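NADP-dependent 2-hydroxyacid dehydrogenase (Rhizobium etli, PDB 4XCV) binds NADPH and probably catalyses the NADPH-dependent reduction of 2-oxoacids to D-2-hydroxyacids. Local coordinates at residues S98-M103 with L148-Q153; S104-M109 with I231-G236; V108-M113 with F279-D284. One frame throughout, in Å; residues are numbered along the deposited sequence.

All three contacts are made by helix 100-116, which runs from the NADPH site along one side of the seven-stranded parallel sheet of the coenzyme-binding domain. Contact 1, at the N-terminal part of the helix, is partly buried and pairs it with helix 150-162; its van der Waals touches, partly through a threonine hydroxyl, lie beside backbone N-H groups that hold the pyrophosphate. Contacts 2 and 3 are buried and reach the ends of strands 229-232 and 278-280 in the same sheet, with centres about 6 Å apart. Contact 2 is an indole against aliphatic groups, whereas contact 3 adds a Met-aromatic pair and a buried amide. Met-103 touches Ala-233 between contacts 1 and 2, and all three also meet the second subunit.

Contact 1. Residues S98-M103 with L148-Q153; sequences SLTTRM and LGILGQ. With NDP (NADPH dihydro-nicotinamide-adenine-dinucleotide phosphate), chain B.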
loop_
_atom_site.group_PDB
_atom_site.type_symbol
_atom_site.label_atom_id
_atom_site.label_comp_id
_atom_site.label_asym_id
_atom_site.label_seq_id
_atom_site.Cartn_x
_atom_site.Cartn_y
_atom_site.Cartn_z
ATOM N N SER A 98 17.886 5.629 -5.655
ATOM C CA SER A 98 16.997 5.515 -4.419
ATOM C C SER A 98 15.538 5.971 -4.467
ATOM O O SER A 98 14.800 5.674 -3.577
ATOM C CB SER A 98 17.655 6.320 -3.234
ATOM O OG SER A 98 19.075 6.186 -3.215
ATOM N N LEU A 99 15.130 6.687 -5.529
ATOM C CA LEU A 99 13.827 7.177 -5.825
ATOM C C LEU A 99 12.865 6.121 -6.370
ATOM O O LEU A 99 11.613 6.228 -6.276
ATOM C CB LEU A 99 13.967 8.252 -6.872
ATOM C CG LEU A 99 12.871 9.258 -6.806
ATOM C CD1 LEU A 99 12.820 9.825 -5.372
ATOM C CD2 LEU A 99 13.226 10.315 -7.832
ATOM N N THR A 100 13.403 5.161 -7.109
ATOM C CA THR A 100 12.591 4.080 -7.650
ATOM C C THR A 100 11.707 3.430 -6.595
ATOM O O THR A 100 10.493 3.273 -6.793
ATOM C CB THR A 100 13.486 3.030 -8.280
ATOM O OG1 THR A 100 14.275 3.681 -9.281
ATOM C CG2 THR A 100 12.712 1.913 -8.865
ATOM N N THR A 101 12.268 3.097 -5.426
ATOM C CA THR A 101 11.503 2.421 -4.407
ATOM C C THR A 101 10.396 3.340 -3.846
ATOM O O THR A 101 9.333 2.865 -3.443
ATOM C CB THR A 101 12.424 1.802 -3.324
ATOM O OG1 THR A 101 11.723 0.778 -2.620
ATOM C CG2 THR A 101 12.966 2.835 -2.367
ATOM N N ARG A 102 10.636 4.634 -3.822
ATOM C CA ARG A 102 9.647 5.588 -3.335
ATOM C C ARG A 102 8.499 5.728 -4.324
ATOM O O ARG A 102 7.315 5.828 -3.951
ATOM C CB ARG A 102 10.274 6.934 -3.003
ATOM C CG ARG A 102 11.267 6.808 -1.828
ATOM C CD ARG A 102 11.742 8.120 -1.268
ATOM N NE ARG A 102 10.610 8.722 -0.645
ATOM C CZ ARG A 102 10.042 9.861 -0.985
ATOM N NH1 ARG A 102 10.641 10.684 -1.889
ATOM N NH2 ARG A 102 8.946 10.196 -0.371
ATOM N N MET A 103 8.778 5.684 -5.627
ATOM C CA MET A 103 7.692 5.703 -6.621
ATOM C C MET A 103 6.868 4.466 -6.443
ATOM O O MET A 103 5.626 4.521 -6.483
ATOM C CB MET A 103 8.234 5.743 -8.048
ATOM C CG MET A 103 7.107 5.744 -9.065
ATOM S SD MET A 103 5.937 7.110 -8.932
ATOM C CE MET A 103 6.841 8.325 -9.856
ATOM N N LEU A 148 7.478 0.533 -18.849
ATOM C CA LEU A 148 8.125 -0.590 -18.204
ATOM C C LEU A 148 9.608 -0.315 -18.155
ATOM O O LEU A 148 10.437 -1.186 -18.503
ATOM C CB LEU A 148 7.806 -1.884 -18.947
ATOM C CG LEU A 148 6.348 -2.283 -18.910
ATOM C CD1 LEU A 148 6.171 -3.537 -19.721
ATOM C CD2 LEU A 148 5.792 -2.445 -17.480
ATOM N N GLY A 149 9.974 0.885 -17.728
ATOM C CA GLY A 149 11.383 1.275 -17.587
ATOM C C GLY A 149 11.814 1.071 -16.148
ATOM O O GLY A 149 11.360 0.128 -15.467
ATOM N N ILE A 150 12.692 1.922 -15.665
ATOM C CA ILE A 150 13.193 1.793 -14.310
ATOM C C ILE A 150 12.027 1.808 -13.312
ATOM O O ILE A 150 11.918 0.939 -12.440
ATOM C CB ILE A 150 14.163 2.924 -14.007
ATOM C CG1 ILE A 150 15.404 2.856 -14.924
ATOM C CG2 ILE A 150 14.509 2.941 -12.543
ATOM C CD1 ILE A 150 16.346 1.729 -14.681
ATOM N N LEU A 151 11.094 2.754 -13.481
ATOM C CA LEU A 151 10.004 2.879 -12.537
ATOM C C LEU A 151 8.947 1.805 -12.765
ATOM O O LEU A 151 8.537 1.143 -11.823
ATOM C CB LEU A 151 9.397 4.283 -12.599
ATOM C CG LEU A 151 10.337 5.392 -12.258
ATOM C CD1 LEU A 151 9.619 6.741 -12.352
ATOM C CD2 LEU A 151 11.023 5.220 -10.903
ATOM N N GLY A 152 8.536 1.571 -14.001
ATOM C CA GLY A 152 7.468 0.625 -14.218
ATOM C C GLY A 152 7.840 -0.777 -13.852
ATOM O O GLY A 152 6.992 -1.510 -13.348
ATOM N N GLN A 153 9.065 -1.199 -14.097
ATOM C CA GLN A 153 9.395 -2.573 -13.742
ATOM C C GLN A 153 9.445 -2.810 -12.249
ATOM O O GLN A 153 9.145 -3.910 -11.790
ATOM C CB GLN A 153 10.672 -3.017 -14.423
ATOM C CG GLN A 153 10.510 -3.152 -15.923
ATOM C CD GLN A 153 11.802 -3.576 -16.587
ATOM O OE1 GLN A 153 12.287 -2.940 -17.547
ATOM N NE2 GLN A 153 12.344 -4.660 -16.114
HETATM P PA NDP B . 12.449 4.908 -18.615
HETATM O O1A NDP B . 13.314 3.941 -17.868
HETATM O O2A NDP B . 13.021 5.735 -19.748
HETATM O O5B NDP B . 11.191 4.077 -19.150
HETATM C C5B NDP B . 10.260 4.714 -20.032
HETATM C C4B NDP B . 9.240 3.673 -20.428
HETATM O O4B NDP B . 8.234 4.321 -21.199
HETATM C C3B NDP B . 9.842 2.573 -21.271
HETATM O O3B NDP B . 9.232 1.307 -20.949
HETATM C C2B NDP B . 9.450 3.026 -22.652
HETATM O O2B NDP B . 9.324 1.965 -23.638
HETATM C C1B NDP B . 8.065 3.615 -22.391
HETATM N N9A NDP B . 7.608 4.513 -23.453
HETATM C C8A NDP B . 8.227 5.651 -23.827
HETATM N N7A NDP B . 7.578 6.171 -24.914
HETATM C C5A NDP B . 6.573 5.296 -25.219
HETATM C C6A NDP B . 5.629 5.234 -26.243
HETATM N N6A NDP B . 5.521 6.206 -27.150
HETATM N N1A NDP B . 4.791 4.191 -26.262
HETATM C C2A NDP B . 4.871 3.219 -25.328
HETATM N N3A NDP B . 5.760 3.202 -24.321
HETATM C C4A NDP B . 6.588 4.268 -24.305
HETATM O O3 NDP B . 11.775 5.951 -17.593
HETATM P PN NDP B . 11.502 5.804 -16.016
HETATM O O1N NDP B . 10.742 4.534 -15.819
HETATM O O2N NDP B . 12.732 5.946 -15.254
HETATM O O5D NDP B . 10.625 7.088 -15.748
HETATM C C5D NDP B . 9.410 7.310 -16.477
HETATM C C4D NDP B . 9.045 8.789 -16.297
HETATM O O4D NDP B . 8.614 9.028 -14.964
HETATM C C3D NDP B . 10.175 9.764 -16.481
HETATM O O3D NDP B . 10.384 10.072 -17.871
HETATM C C2D NDP B . 9.745 10.979 -15.674
HETATM O O2D NDP B . 9.082 11.925 -16.546
HETATM C C1D NDP B . 8.713 10.440 -14.726
HETATM N N1N NDP B . 9.011 10.596 -13.300
HETATM C C2N NDP B . 8.094 11.169 -12.457
HETATM C C3N NDP B . 8.383 11.417 -11.158
HETATM C C7N NDP B . 7.426 11.979 -10.241
HETATM O O7N NDP B . 7.887 12.500 -9.198
HETATM N N7N NDP B . 6.120 11.943 -10.431
HETATM C C4N NDP B . 9.685 10.996 -10.599
HETATM C C5N NDP B . 10.556 10.367 -11.576
HETATM C C6N NDP B . 10.270 10.199 -12.848
HETATM P P2B NDP B . 10.606 1.033 -23.980
HETATM O O1X NDP B . 10.200 0.254 -25.188
HETATM O O2X NDP B . 11.756 1.993 -24.232
HETATM O O3X NDP B . 10.884 0.228 -22.777
#
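Leu-151 lies between Thr-100 and the pyrophosphate of NADPH, and its side chain serves both. Its CB is 3.5 Å from NDP O1N, the oxygen to which the backbone N of the same residue donates a nearly straight hydrogen bond (165°). CG lies beside the same phosphate, near O1N and O2N. At the fork the branches part: CD1 reaches the nicotinamide end and lies 3.6 Å from NDP C6N, while CD2 turns to the other helix and meets Thr-100 CA at 3.8 Å and Met-103 CB at 4.0 Å. With CG anti to the carbonyl carbon (chi1 -61°), the fork stands between the coenzyme and helix 100-116, one methyl to each.

Thr-100 crosses Ile-150 at about a right angle, its OG1 3.4 Å from Ile-150 CG2. Met-103, with CG anti to the backbone N and the chain bent beyond it, carries CE to 3.7 Å from NDP C3N of the nicotinamide ring.

No hydrogen bond joins the two segments; the polar work goes to the coenzyme. Besides Leu-151, Ile-150 N donates to NDP O1A and Leu-148 N to O3B of the adenosine ribose. At Gly-149, the N-cap residue, the backbone itself packs on the coenzyme, with CA 3.2 Å from NDP O5B. Gly-147, Gly-149 and Gly-152 fit the GxGxxG pattern, and the helix N-terminus facing the pyrophosphate is that of a Rossmann-type dinucleotide-binding fold.

Contact 2. Residues S104-M109 with I231-G236; sequences SEWVVM and INAGRG. With NDP (NADPH dihydro-nicotinamide-adenine-dinucleotide phosphate), chain B.
A buried apolar contact sets the indole of Trp-106, on helix 100-116, against the C-terminal end of strand 229-232 and the loop that follows it, close to the nicotinamide of NADPH. The six-membered part of the indole does the touching. CZ3 is 3.5 Å from Ile-231 CG2 and 3.7 Å from Ala-233 CB, so that one ring carbon meets two methyl groups, and both approach the ring obliquely. CH2 is also near Ile-231 CG2, and it passes the backbone at Asn-232 O. The side chains of Trp-106 and Ile-231 run past each other in opposite directions. Holding CG anti to the backbone N (chi1 -176°) sends the indole across to the strand, while Val-107 CG2 lies in the ring plane at its edge. At the other end of the ring, NE1 makes a weak hydrogen bond to Thr-281 OG1.

Strand 229-232 is an inner strand of the parallel sheet of this Rossmann-type domain, and the coenzyme lies at the C-terminal ends of such strands. Accordingly, the chain turns directly after the strand toward NADPH: Ala-233 O accepts a 2.9 Å hydrogen bond from the carboxamide nitrogen NDP N7N, which helps fix the rotation of the amide. The turn is an Asx turn, in which Gly-234 N donates to Asn-232 OD1 (3.0 Å, 165°) from above the carbonyl plane. The amide nitrogen of the same asparagine, Asn-232 ND2, is gripped by Arg-235 O and by Gln-239 OE1, which ties both ends of the side chain to the loop. In one of its two conformers, the aliphatic part of Arg-235 passes the ribose hydroxyl oxygen NDP O2D, with CG 3.3 Å from it.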
loop_
_atom_site.group_PDB
_atom_site.type_symbol
_atom_site.label_atom_id
_atom_site.label_comp_id
_atom_site.label_asym_id
_atom_site.label_seq_id
_atom_site.Cartn_x
_atom_site.Cartn_y
_atom_site.Cartn_z
ATOM N N SER A 104 7.471 3.302 -6.213
ATOM C CA SER A 104 6.705 2.081 -6.017
ATOM C C SER A 104 5.864 2.139 -4.749
ATOM O O SER A 104 4.710 1.632 -4.760
ATOM C CB SER A 104 7.596 0.875 -6.000
ATOM O OG SER A 104 8.156 0.691 -7.282
ATOM N N GLU A 105 6.346 2.782 -3.678
ATOM C CA GLU A 105 5.503 2.953 -2.479
ATOM C C GLU A 105 4.228 3.698 -2.893
ATOM O O GLU A 105 3.111 3.319 -2.486
ATOM C CB GLU A 105 6.209 3.778 -1.447
ATOM C CG GLU A 105 7.393 3.132 -0.739
ATOM C CD GLU A 105 8.299 4.106 -0.048
ATOM O OE1 GLU A 105 7.914 5.307 0.069
ATOM O OE2 GLU A 105 9.401 3.739 0.442
ATOM N N TRP A 106 4.390 4.786 -3.659
ATOM C CA TRP A 106 3.239 5.620 -4.036
ATOM C C TRP A 106 2.283 4.844 -4.916
ATOM O O TRP A 106 1.059 4.870 -4.686
ATOM C CB TRP A 106 3.731 6.901 -4.701
ATOM C CG TRP A 106 2.664 7.899 -5.053
ATOM C CD1 TRP A 106 2.295 8.958 -4.304
ATOM C CD2 TRP A 106 1.869 7.963 -6.242
ATOM N NE1 TRP A 106 1.308 9.668 -4.920
ATOM C CE2 TRP A 106 1.029 9.072 -6.114
ATOM C CE3 TRP A 106 1.764 7.179 -7.384
ATOM C CZ2 TRP A 106 0.090 9.415 -7.093
ATOM C CZ3 TRP A 106 0.836 7.507 -8.359
ATOM C CH2 TRP A 106 0.038 8.625 -8.213
ATOM N N VAL A 107 2.811 4.147 -5.921
ATOM C CA VAL A 107 1.943 3.422 -6.835
ATOM C C VAL A 107 1.160 2.345 -6.092
ATOM O O VAL A 107 -0.042 2.196 -6.304
ATOM C CB VAL A 107 2.768 2.790 -7.979
ATOM C CG1 VAL A 107 1.950 1.790 -8.800
ATOM C CG2 VAL A 107 3.354 3.857 -8.891
ATOM N N VAL A 108 1.844 1.549 -5.281
ATOM C CA VAL A 108 1.154 0.476 -4.564
ATOM C C VAL A 108 0.111 1.067 -3.615
ATOM O O VAL A 108 -1.018 0.567 -3.527
ATOM C CB VAL A 108 2.151 -0.423 -3.823
ATOM C CG1 VAL A 108 1.463 -1.322 -2.807
ATOM C CG2 VAL A 108 2.953 -1.209 -4.837
ATOM N N MET A 109 0.455 2.158 -2.897
ATOM C CA MET A 109 -0.509 2.776 -1.991
ATOM C C MET A 109 -1.732 3.247 -2.740
ATOM O O MET A 109 -2.845 3.004 -2.283
ATOM C CB MET A 109 0.150 3.963 -1.265
ATOM C CG MET A 109 -0.725 4.555 -0.171
ATOM S SD MET A 109 0.091 5.952 0.625
ATOM C CE MET A 109 0.072 7.090 -0.706
ATOM N N ILE A 231 -4.418 6.328 -12.934
ATOM C CA ILE A 231 -3.348 6.765 -12.076
ATOM C C ILE A 231 -2.223 7.304 -12.955
ATOM O O ILE A 231 -1.842 6.623 -13.919
ATOM C CB ILE A 231 -2.862 5.627 -11.174
ATOM C CG1 ILE A 231 -4.030 5.139 -10.291
ATOM C CG2 ILE A 231 -1.642 6.045 -10.364
ATOM C CD1 ILE A 231 -3.643 4.032 -9.321
ATOM N N ASN A 232 -1.695 8.500 -12.678
ATOM C CA ASN A 232 -0.540 9.038 -13.429
ATOM C C ASN A 232 0.456 9.655 -12.490
ATOM O O ASN A 232 0.121 10.523 -11.690
ATOM C CB ASN A 232 -1.001 10.097 -14.437
ATOM C CG ASN A 232 0.108 10.509 -15.389
ATOM O OD1 ASN A 232 1.112 9.806 -15.544
ATOM N ND2 ASN A 232 -0.090 11.637 -16.055
ATOM N N ALA A 233 1.695 9.167 -12.592
ATOM C CA ALA A 233 2.846 9.814 -11.931
ATOM C C ALA A 233 4.000 9.990 -12.881
ATOM O O ALA A 233 5.133 10.128 -12.445
ATOM C CB ALA A 233 3.280 9.017 -10.695
ATOM N N GLY A 234 3.728 10.028 -14.186
ATOM C CA GLY A 234 4.767 10.274 -15.180
ATOM C C GLY A 234 4.935 11.754 -15.384
ATOM O O GLY A 234 5.685 12.400 -14.637
ATOM N N ARG A 235 4.233 12.288 -16.398
ATOM C CA ARG A 235 4.238 13.710 -16.668
ATOM C C ARG A 235 2.816 14.202 -16.862
ATOM O O ARG A 235 1.986 13.554 -17.494
ATOM C CB ARG A 235 5.090 13.997 -17.917
ATOM C CG ARG A 235 6.585 13.704 -17.748
ATOM C CD ARG A 235 7.323 14.717 -16.897
ATOM N NE ARG A 235 7.226 16.032 -17.508
ATOM C CZ ARG A 235 8.047 16.516 -18.433
ATOM N NH1 ARG A 235 9.112 15.838 -18.856
ATOM N NH2 ARG A 235 7.801 17.729 -18.921
ATOM N N GLY A 236 2.553 15.394 -16.326
ATOM C CA GLY A 236 1.240 15.965 -16.362
ATOM C C GLY A 236 0.749 16.301 -17.775
ATOM O O GLY A 236 -0.437 16.163 -18.084
HETATM P PA NDP B . 12.449 4.908 -18.615
HETATM O O1A NDP B . 13.314 3.941 -17.868
HETATM O O2A NDP B . 13.021 5.735 -19.748
HETATM O O5B NDP B . 11.191 4.077 -19.150
HETATM C C5B NDP B . 10.260 4.714 -20.032
HETATM C C4B NDP B . 9.240 3.673 -20.428
HETATM O O4B NDP B . 8.234 4.321 -21.199
HETATM C C3B NDP B . 9.842 2.573 -21.271
HETATM O O3B NDP B . 9.232 1.307 -20.949
HETATM C C2B NDP B . 9.450 3.026 -22.652
HETATM O O2B NDP B . 9.324 1.965 -23.638
HETATM C C1B NDP B . 8.065 3.615 -22.391
HETATM N N9A NDP B . 7.608 4.513 -23.453
HETATM C C8A NDP B . 8.227 5.651 -23.827
HETATM N N7A NDP B . 7.578 6.171 -24.914
HETATM C C5A NDP B . 6.573 5.296 -25.219
HETATM C C6A NDP B . 5.629 5.234 -26.243
HETATM N N6A NDP B . 5.521 6.206 -27.150
HETATM N N1A NDP B . 4.791 4.191 -26.262
HETATM C C2A NDP B . 4.871 3.219 -25.328
HETATM N N3A NDP B . 5.760 3.202 -24.321
HETATM C C4A NDP B . 6.588 4.268 -24.305
HETATM O O3 NDP B . 11.775 5.951 -17.593
HETATM P PN NDP B . 11.502 5.804 -16.016
HETATM O O1N NDP B . 10.742 4.534 -15.819
HETATM O O2N NDP B . 12.732 5.946 -15.254
HETATM O O5D NDP B . 10.625 7.088 -15.748
HETATM C C5D NDP B . 9.410 7.310 -16.477
HETATM C C4D NDP B . 9.045 8.789 -16.297
HETATM O O4D NDP B . 8.614 9.028 -14.964
HETATM C C3D NDP B . 10.175 9.764 -16.481
HETATM O O3D NDP B . 10.384 10.072 -17.871
HETATM C C2D NDP B . 9.745 10.979 -15.674
HETATM O O2D NDP B . 9.082 11.925 -16.546
HETATM C C1D NDP B . 8.713 10.440 -14.726
HETATM N N1N NDP B . 9.011 10.596 -13.300
HETATM C C2N NDP B . 8.094 11.169 -12.457
HETATM C C3N NDP B . 8.383 11.417 -11.158
HETATM C C7N NDP B . 7.426 11.979 -10.241
HETATM O O7N NDP B . 7.887 12.500 -9.198
HETATM N N7N NDP B . 6.120 11.943 -10.431
HETATM C C4N NDP B . 9.685 10.996 -10.599
HETATM C C5N NDP B . 10.556 10.367 -11.576
HETATM C C6N NDP B . 10.270 10.199 -12.848
HETATM P P2B NDP B . 10.606 1.033 -23.980
HETATM O O1X NDP B . 10.200 0.254 -25.188
HETATM O O2X NDP B . 11.756 1.993 -24.232
HETATM O O3X NDP B . 10.884 0.228 -22.777
#

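Contact 3. Residues V108-M113 with F279-D284; sequences VMQCLM and FITPHD. With NDP (NADPH dihydro-nicotinamide-adenine-dinucleotide phosphate), chain B.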
loop_
_atom_site.group_PDB
_atom_site.type_symbol
_atom_site.label_atom_id
_atom_site.label_comp_id
_atom_site.label_asym_id
_atom_site.label_seq_id
_atom_site.Cartn_x
_atom_site.Cartn_y
_atom_site.Cartn_z
ATOM N N VAL A 108 1.844 1.549 -5.281
ATOM C CA VAL A 108 1.154 0.476 -4.564
ATOM C C VAL A 108 0.111 1.067 -3.615
ATOM O O VAL A 108 -1.018 0.567 -3.527
ATOM C CB VAL A 108 2.151 -0.423 -3.823
ATOM C CG1 VAL A 108 1.463 -1.322 -2.807
ATOM C CG2 VAL A 108 2.953 -1.209 -4.837
ATOM N N MET A 109 0.455 2.158 -2.897
ATOM C CA MET A 109 -0.509 2.776 -1.991
ATOM C C MET A 109 -1.732 3.247 -2.740
ATOM O O MET A 109 -2.845 3.004 -2.283
ATOM C CB MET A 109 0.150 3.963 -1.265
ATOM C CG MET A 109 -0.725 4.555 -0.171
ATOM S SD MET A 109 0.091 5.952 0.625
ATOM C CE MET A 109 0.072 7.090 -0.706
ATOM N N GLN A 110 -1.550 3.899 -3.882
ATOM C CA GLN A 110 -2.696 4.384 -4.631
ATOM C C GLN A 110 -3.542 3.251 -5.135
ATOM O O GLN A 110 -4.766 3.274 -5.053
ATOM C CB GLN A 110 -2.266 5.260 -5.801
ATOM C CG GLN A 110 -1.524 6.536 -5.362
ATOM C CD GLN A 110 -2.353 7.530 -4.593
ATOM O OE1 GLN A 110 -3.556 7.566 -4.606
ATOM N NE2 GLN A 110 -1.628 8.362 -3.785
ATOM N N CYS A 111 -2.924 2.206 -5.667
ATOM C CA CYS A 111 -3.706 1.045 -6.121
ATOM C C CYS A 111 -4.465 0.394 -4.996
ATOM O O CYS A 111 -5.628 0.015 -5.181
ATOM C CB CYS A 111 -2.791 0.009 -6.816
ATOM S SG CYS A 111 -2.153 0.549 -8.428
ATOM N N LEU A 112 -3.836 0.275 -3.826
ATOM C CA LEU A 112 -4.543 -0.279 -2.668
ATOM C C LEU A 112 -5.687 0.622 -2.198
ATOM O O LEU A 112 -6.774 0.122 -1.864
ATOM C CB LEU A 112 -3.577 -0.602 -1.527
ATOM C CG LEU A 112 -2.582 -1.711 -1.768
ATOM C CD1 LEU A 112 -1.525 -1.739 -0.661
ATOM C CD2 LEU A 112 -3.273 -3.070 -1.832
ATOM N N MET A 113 -5.483 1.937 -2.199
ATOM C CA MET A 113 -6.547 2.831 -1.752
ATOM C C MET A 113 -7.752 2.739 -2.679
ATOM O O MET A 113 -8.904 2.829 -2.231
ATOM C CB MET A 113 -6.037 4.279 -1.616
ATOM C CG MET A 113 -5.135 4.461 -0.416
ATOM S SD MET A 113 -4.707 6.153 -0.008
ATOM C CE MET A 113 -4.049 6.717 -1.572
ATOM N N PHE A 279 -7.577 11.295 -5.795
ATOM C CA PHE A 279 -6.502 11.559 -4.867
ATOM C C PHE A 279 -5.450 12.363 -5.581
ATOM O O PHE A 279 -4.996 12.008 -6.666
ATOM C CB PHE A 279 -5.880 10.239 -4.368
ATOM C CG PHE A 279 -6.818 9.370 -3.607
ATOM C CD1 PHE A 279 -7.633 8.495 -4.266
ATOM C CD2 PHE A 279 -6.866 9.386 -2.226
ATOM C CE1 PHE A 279 -8.503 7.683 -3.562
ATOM C CE2 PHE A 279 -7.717 8.536 -1.508
ATOM C CZ PHE A 279 -8.533 7.687 -2.189
ATOM N N ILE A 280 -5.076 13.490 -4.950
ATOM C CA ILE A 280 -4.061 14.401 -5.516
ATOM C C ILE A 280 -2.882 14.417 -4.591
ATOM O O ILE A 280 -3.008 14.621 -3.395
ATOM C CB ILE A 280 -4.593 15.815 -5.619
ATOM C CG1 ILE A 280 -5.506 15.881 -6.824
ATOM C CG2 ILE A 280 -3.463 16.834 -5.736
ATOM C CD1 ILE A 280 -6.260 17.175 -6.883
ATOM N N THR A 281 -1.695 14.222 -5.156
ATOM C CA THR A 281 -0.460 14.547 -4.451
ATOM C C THR A 281 0.258 15.595 -5.282
ATOM O O THR A 281 0.226 15.596 -6.535
ATOM C CB THR A 281 0.435 13.331 -4.115
ATOM O OG1 THR A 281 0.690 12.592 -5.307
ATOM C CG2 THR A 281 -0.179 12.444 -3.120
ATOM N N PRO A 282 0.940 16.550 -4.619
ATOM C CA PRO A 282 1.440 17.748 -5.314
ATOM C C PRO A 282 2.845 17.498 -5.881
ATOM O O PRO A 282 3.805 18.164 -5.525
ATOM C CB PRO A 282 1.461 18.809 -4.187
ATOM C CG PRO A 282 1.805 17.956 -2.972
ATOM C CD PRO A 282 1.004 16.707 -3.149
ATOM N N HIS A 283 2.954 16.559 -6.812
ATOM C CA HIS A 283 4.233 16.220 -7.373
ATOM C C HIS A 283 5.268 15.955 -6.296
ATOM O O HIS A 283 6.370 16.461 -6.349
ATOM C CB HIS A 283 4.674 17.265 -8.416
ATOM C CG HIS A 283 5.631 16.716 -9.442
ATOM N ND1 HIS A 283 5.790 17.239 -10.704
ATOM C CD2 HIS A 283 6.466 15.638 -9.391
ATOM C CE1 HIS A 283 6.705 16.559 -11.367
ATOM N NE2 HIS A 283 7.142 15.582 -10.580
ATOM N N ASP A 284 4.874 15.122 -5.309
ATOM C CA ASP A 284 5.789 14.721 -4.239
ATOM C C ASP A 284 5.839 13.194 -4.119
ATOM O O ASP A 284 6.376 12.691 -3.117
ATOM C CB ASP A 284 5.488 15.438 -2.925
ATOM C CG ASP A 284 4.180 15.029 -2.262
ATOM O OD1 ASP A 284 3.498 14.112 -2.818
ATOM O OD2 ASP A 284 3.863 15.550 -1.151
HETATM P PA NDP B . 12.449 4.908 -18.615
HETATM O O1A NDP B . 13.314 3.941 -17.868
HETATM O O2A NDP B . 13.021 5.735 -19.748
HETATM O O5B NDP B . 11.191 4.077 -19.150
HETATM C C5B NDP B . 10.260 4.714 -20.032
HETATM C C4B NDP B . 9.240 3.673 -20.428
HETATM O O4B NDP B . 8.234 4.321 -21.199
HETATM C C3B NDP B . 9.842 2.573 -21.271
HETATM O O3B NDP B . 9.232 1.307 -20.949
HETATM C C2B NDP B . 9.450 3.026 -22.652
HETATM O O2B NDP B . 9.324 1.965 -23.638
HETATM C C1B NDP B . 8.065 3.615 -22.391
HETATM N N9A NDP B . 7.608 4.513 -23.453
HETATM C C8A NDP B . 8.227 5.651 -23.827
HETATM N N7A NDP B . 7.578 6.171 -24.914
HETATM C C5A NDP B . 6.573 5.296 -25.219
HETATM C C6A NDP B . 5.629 5.234 -26.243
HETATM N N6A NDP B . 5.521 6.206 -27.150
HETATM N N1A NDP B . 4.791 4.191 -26.262
HETATM C C2A NDP B . 4.871 3.219 -25.328
HETATM N N3A NDP B . 5.760 3.202 -24.321
HETATM C C4A NDP B . 6.588 4.268 -24.305
HETATM O O3 NDP B . 11.775 5.951 -17.593
HETATM P PN NDP B . 11.502 5.804 -16.016
HETATM O O1N NDP B . 10.742 4.534 -15.819
HETATM O O2N NDP B . 12.732 5.946 -15.254
HETATM O O5D NDP B . 10.625 7.088 -15.748
HETATM C C5D NDP B . 9.410 7.310 -16.477
HETATM C C4D NDP B . 9.045 8.789 -16.297
HETATM O O4D NDP B . 8.614 9.028 -14.964
HETATM C C3D NDP B . 10.175 9.764 -16.481
HETATM O O3D NDP B . 10.384 10.072 -17.871
HETATM C C2D NDP B . 9.745 10.979 -15.674
HETATM O O2D NDP B . 9.082 11.925 -16.546
HETATM C C1D NDP B . 8.713 10.440 -14.726
HETATM N N1N NDP B . 9.011 10.596 -13.300
HETATM C C2N NDP B . 8.094 11.169 -12.457
HETATM C C3N NDP B . 8.383 11.417 -11.158
HETATM C C7N NDP B . 7.426 11.979 -10.241
HETATM O O7N NDP B . 7.887 12.500 -9.198
HETATM N N7N NDP B . 6.120 11.943 -10.431
HETATM C C4N NDP B . 9.685 10.996 -10.599
HETATM C C5N NDP B . 10.556 10.367 -11.576
HETATM C C6N NDP B . 10.270 10.199 -12.848
HETATM P P2B NDP B . 10.606 1.033 -23.980
HETATM O O1X NDP B . 10.200 0.254 -25.188
HETATM O O2X NDP B . 11.756 1.993 -24.232
HETATM O O3X NDP B . 10.884 0.228 -22.777
#
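Met-113 lays its methyl group over one face of the Phe-279 ring: CE stands 4.3 Å from the ring centroid, 24° off the normal and displaced toward the rim, a CH-pi contact. The sulfur SD lies more obliquely, 4.8 Å from the same centroid, completing a Met-aromatic pair. The methionine is extended through chi2 and bends only at chi3 (-54°), which turns CE over the ring.

Phe-279 belongs to strand 278-280, an outermost strand of the seven-stranded parallel sheet within this chain, and its ring packs between that strand and helix 100-116. His-114 adds an edge-to-face ring contact.

Gln-110 folds back at chi2, bringing its amide alongside Phe-279 with the two planes 64° apart. OE1 of this buried glutamine is 3.6 Å from Phe-279 CB and accepts a hydrogen bond from Ser-257 OG. NE2 passes Thr-281 CG2 at 4.4 Å. Thr-281 OG1 is hydrogen-bonded to Asp-259 OD1, which also accepts a hydrogen bond from Asp-284 N. Beyond the inverse gamma turn centred on Pro-282, His-283 presents its ring edge to the carboxamide oxygen of NADPH, with CD2 3.5 Å from NDP O7N.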